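Local structure of interphotoreceptor retinoid-binding protein (Xenopus laevis, 1J7X) at residues 130-143 / 191-203. The protein probably binds and carries retinoids across the matrix between the photoreceptors and the pigment epithelium of the eye. Numbering follows the deposited sequence.
Sequences VNTVWEPITITENL and HPKVLGKPYGSKK
Tyr199 pushes its ring in between the end of helix 119-137 and the strand that follows, where Ile137 lays CD1 obliquely against CD1 of the ring at 3.5 Å. With CG anti to the backbone N (chi1 -164°), the ring reaches across to segment 130-143, and Leu143 meets it from strand 142-146, CB lying 3.6 Å from Tyr199 CE2. A tyrosine suits this place, its flanks apolar but its end polar: Tyr199 OH donates to Thr140 OG1, 2.7 Å away and close to the ring plane. That threonine hydroxyl in turn donates to Ile137 O, on a lone pair in the carbonyl plane, inside the type I turn from Ile137 to Thr140. A phenylalanine in place of the tyrosine would probably keep the packing on Ile137 and Leu143 but deprive Thr140 OG1 of its donor. The extended chain of Lys203 passes one face of the Tyr199 ring, CD 3.5 Å above its plane and toward the rim. Lys203 NZ donates to Thr140 O (2.9 Å) almost in line with the carbonyl.

Segment 130-143 is the second half of a beta-alpha-beta crossover, in which helix 119-137 links the parallel strands 108-112 and 142-146, in the S41 peptidase-like region; segment 191-203 runs alongside in the same direction, toward strand 204-209. Farther up the helix, Trp134 brings CB to 3.5 Å from Lys197 O, and its indole stacks with Tyr164. One water donates to both Trp134 O and Lys197 O. Gly196 lets the loop come close, its CA 3.6 Å from Val130 CG2, where a side chain would clash. On the solvent side, Lys197 passes Thr138 and runs beside Glu135; NZ pairs with Glu135 OE1 in a salt bridge, but the modelled 2.4 Å is too short to be trusted in detail.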
# COMPACT_ATOMS: atom_id res chain seq x y z
N VAL A 130 20.99 1.64 11.35
CA VAL A 130 21.09 1.64 12.81
C VAL A 130 21.54 2.98 13.38
O VAL A 130 21.01 3.46 14.42
CB VAL A 130 22.05 0.55 13.30
CG1 VAL A 130 22.34 0.71 14.77
CG2 VAL A 130 21.52 -0.86 13.01
N ASN A 131 22.57 3.56 12.74
CA ASN A 131 23.16 4.79 13.20
C ASN A 131 22.25 5.99 12.85
O ASN A 131 22.12 6.91 13.62
CB ASN A 131 24.51 5.01 12.50
CG ASN A 131 25.53 3.99 12.91
OD1 ASN A 131 25.55 3.59 14.08
ND2 ASN A 131 26.41 3.56 11.96
N THR A 132 21.64 5.98 11.67
CA THR A 132 20.83 7.15 11.26
C THR A 132 19.45 7.20 11.93
O THR A 132 18.95 8.27 12.30
CB THR A 132 20.72 7.12 9.79
OG1 THR A 132 22.05 7.14 9.23
CG2 THR A 132 20.00 8.35 9.14
N VAL A 133 18.86 6.08 12.10
CA VAL A 133 17.45 6.05 12.54
C VAL A 133 17.26 5.45 13.89
O VAL A 133 16.94 6.14 14.79
CB VAL A 133 16.58 5.30 11.54
CG1 VAL A 133 15.10 5.26 12.02
CG2 VAL A 133 16.70 5.92 10.22
N TRP A 134 17.50 4.14 14.05
CA TRP A 134 17.13 3.42 15.21
C TRP A 134 17.76 3.90 16.53
O TRP A 134 17.08 4.02 17.51
CB TRP A 134 17.31 1.90 14.99
CG TRP A 134 16.58 1.47 13.70
CD1 TRP A 134 17.13 0.91 12.62
CD2 TRP A 134 15.19 1.66 13.39
NE1 TRP A 134 16.18 0.73 11.64
CE2 TRP A 134 14.97 1.15 12.12
CE3 TRP A 134 14.10 2.22 14.10
CZ2 TRP A 134 13.73 1.25 11.50
CZ3 TRP A 134 12.85 2.21 13.54
CH2 TRP A 134 12.70 1.75 12.23
N GLU A 135 19.04 4.20 16.47
CA GLU A 135 19.73 4.69 17.69
C GLU A 135 19.29 6.08 18.05
O GLU A 135 18.87 6.26 19.17
CB GLU A 135 21.24 4.59 17.54
CG GLU A 135 21.92 5.30 18.81
CD GLU A 135 21.58 4.73 20.18
OE1 GLU A 135 21.27 3.53 20.31
OE2 GLU A 135 21.65 5.52 21.21
N PRO A 136 19.35 7.08 17.19
CA PRO A 136 18.97 8.41 17.57
C PRO A 136 17.52 8.56 18.18
O PRO A 136 17.28 9.40 19.11
CB PRO A 136 19.13 9.16 16.24
CG PRO A 136 20.13 8.42 15.53
CD PRO A 136 19.82 7.06 15.75
N ILE A 137 16.52 7.82 17.67
CA ILE A 137 15.13 7.96 18.19
C ILE A 137 14.89 7.23 19.49
O ILE A 137 13.88 7.41 20.09
CB ILE A 137 14.09 7.48 17.13
CG1 ILE A 137 14.18 6.02 16.86
CG2 ILE A 137 14.24 8.22 15.89
CD1 ILE A 137 13.04 5.53 15.93
N THR A 138 15.86 6.39 19.92
CA THR A 138 15.69 5.68 21.15
C THR A 138 15.34 6.52 22.39
O THR A 138 14.54 6.08 23.25
CB THR A 138 16.91 4.87 21.54
OG1 THR A 138 17.11 3.90 20.58
CG2 THR A 138 16.51 3.97 22.76
N ILE A 139 15.86 7.71 22.42
CA ILE A 139 15.64 8.62 23.53
C ILE A 139 14.16 9.16 23.55
O ILE A 139 13.65 9.50 24.59
CB ILE A 139 16.59 9.79 23.43
CG1 ILE A 139 16.45 10.74 24.64
CG2 ILE A 139 16.47 10.60 22.15
CD1 ILE A 139 16.91 10.18 25.94
N THR A 140 13.50 9.23 22.40
CA THR A 140 12.14 9.81 22.34
C THR A 140 11.00 8.99 22.95
O THR A 140 11.08 7.76 23.10
CB THR A 140 11.80 10.15 20.90
OG1 THR A 140 11.65 8.95 20.11
CG2 THR A 140 12.91 10.98 20.26
N GLU A 141 9.87 9.64 23.29
CA GLU A 141 8.80 8.95 23.91
C GLU A 141 7.66 8.78 22.86
O GLU A 141 6.78 7.98 23.04
CB GLU A 141 8.29 9.74 25.10
CG GLU A 141 9.21 9.62 26.32
CD GLU A 141 9.50 8.18 26.67
OE1 GLU A 141 8.61 7.32 26.48
OE2 GLU A 141 10.62 7.84 27.12
N ASN A 142 7.74 9.54 21.81
CA ASN A 142 6.74 9.44 20.72
C ASN A 142 7.48 9.64 19.38
O ASN A 142 8.59 10.24 19.34
CB ASN A 142 5.71 10.54 20.86
CG ASN A 142 4.77 10.29 21.98
OD1 ASN A 142 3.94 9.37 21.92
ND2 ASN A 142 4.91 11.09 23.03
N LEU A 143 6.95 9.06 18.32
CA LEU A 143 7.61 9.14 17.01
C LEU A 143 6.61 9.50 15.94
O LEU A 143 5.52 8.96 15.86
CB LEU A 143 8.23 7.79 16.66
CG LEU A 143 8.84 7.70 15.25
CD1 LEU A 143 10.08 8.60 15.20
CD2 LEU A 143 9.29 6.31 14.84
N HIS A 191 9.17 -10.10 11.57
CA HIS A 191 10.42 -10.79 11.88
C HIS A 191 10.69 -10.87 13.37
O HIS A 191 10.50 -9.91 14.07
CB HIS A 191 11.59 -10.09 11.18
CG HIS A 191 11.68 -10.42 9.73
ND1 HIS A 191 12.62 -11.31 9.23
CD2 HIS A 191 10.85 -10.12 8.68
CE1 HIS A 191 12.38 -11.52 7.95
NE2 HIS A 191 11.33 -10.78 7.58
N PRO A 192 11.16 -12.01 13.85
CA PRO A 192 11.55 -12.19 15.23
C PRO A 192 12.86 -11.49 15.62
O PRO A 192 13.12 -11.36 16.77
CB PRO A 192 11.71 -13.72 15.32
CG PRO A 192 12.19 -14.11 13.99
CD PRO A 192 11.26 -13.28 13.06
N LYS A 193 13.62 -11.03 14.67
CA LYS A 193 14.87 -10.32 14.95
C LYS A 193 15.08 -9.24 13.93
O LYS A 193 14.90 -9.48 12.76
CB LYS A 193 16.02 -11.30 14.93
CG LYS A 193 17.40 -10.66 15.09
CD LYS A 193 17.60 -10.13 16.47
CE LYS A 193 18.90 -9.15 16.58
NZ LYS A 193 19.96 -9.67 15.68
N VAL A 194 15.39 -8.03 14.41
CA VAL A 194 15.77 -6.96 13.51
C VAL A 194 17.23 -6.52 13.82
O VAL A 194 17.75 -6.82 14.93
CB VAL A 194 14.82 -5.72 13.68
CG1 VAL A 194 13.34 -6.21 13.28
CG2 VAL A 194 14.91 -5.09 15.03
N LEU A 195 17.81 -5.74 12.94
CA LEU A 195 19.16 -5.25 13.19
C LEU A 195 18.96 -3.84 13.82
O LEU A 195 18.42 -2.92 13.17
CB LEU A 195 19.94 -5.19 11.88
CG LEU A 195 21.42 -4.91 12.07
CD1 LEU A 195 22.05 -6.13 12.63
CD2 LEU A 195 22.13 -4.46 10.91
N GLY A 196 19.57 -3.67 14.96
CA GLY A 196 19.47 -2.35 15.59
C GLY A 196 18.31 -2.39 16.55
O GLY A 196 17.63 -3.41 16.63
N LYS A 197 18.15 -1.34 17.35
CA LYS A 197 17.16 -1.34 18.43
C LYS A 197 15.77 -1.10 17.92
O LYS A 197 15.50 -0.14 17.20
CB LYS A 197 17.45 -0.21 19.39
CG LYS A 197 18.74 -0.42 20.22
CD LYS A 197 19.13 0.83 20.95
CE LYS A 197 20.38 0.63 21.74
NZ LYS A 197 20.88 1.99 22.15
N PRO A 198 14.85 -2.01 18.18
CA PRO A 198 13.47 -1.76 17.77
C PRO A 198 12.94 -0.58 18.59
O PRO A 198 13.42 -0.28 19.71
CB PRO A 198 12.74 -3.09 18.12
CG PRO A 198 13.55 -3.77 18.96
CD PRO A 198 15.00 -3.40 18.64
N TYR A 199 12.04 0.17 17.99
CA TYR A 199 11.44 1.28 18.68
C TYR A 199 10.50 0.70 19.73
O TYR A 199 10.17 1.33 20.64
CB TYR A 199 10.57 2.17 17.73
CG TYR A 199 10.27 3.51 18.33
CD1 TYR A 199 11.28 4.34 18.72
CD2 TYR A 199 9.00 3.98 18.49
CE1 TYR A 199 10.99 5.60 19.25
CE2 TYR A 199 8.72 5.17 19.09
CZ TYR A 199 9.72 5.99 19.48
OH TYR A 199 9.45 7.34 19.95
N GLY A 200 10.02 -0.51 19.51
CA GLY A 200 9.18 -1.16 20.46
C GLY A 200 7.68 -0.96 20.15
O GLY A 200 7.28 -0.22 19.29
N SER A 201 6.84 -1.57 20.97
CA SER A 201 5.38 -1.49 20.77
C SER A 201 4.60 -0.59 21.70
O SER A 201 3.33 -0.44 21.48
CB SER A 201 4.76 -2.88 20.88
OG SER A 201 4.90 -3.36 22.24
N LYS A 202 5.33 0.10 22.57
CA LYS A 202 4.72 0.96 23.59
C LYS A 202 4.64 2.44 23.26
O LYS A 202 3.63 3.07 23.43
CB LYS A 202 5.43 0.76 24.93
CG LYS A 202 5.57 -0.68 25.38
CD LYS A 202 4.23 -1.40 25.65
CE LYS A 202 3.51 -0.72 26.82
NZ LYS A 202 4.39 -0.59 28.05
N LYS A 203 5.70 3.04 22.79
CA LYS A 203 5.72 4.43 22.53
C LYS A 203 4.74 4.86 21.40
O LYS A 203 4.49 4.15 20.48
CB LYS A 203 7.13 4.84 22.10
CG LYS A 203 8.18 4.73 23.26
CD LYS A 203 9.62 4.91 22.77
CE LYS A 203 10.68 4.81 23.99
NZ LYS A 203 12.01 5.03 23.55
O HOH W 1 14.68 2.49 17.92
O HOH W 2 14.65 2.09 20.83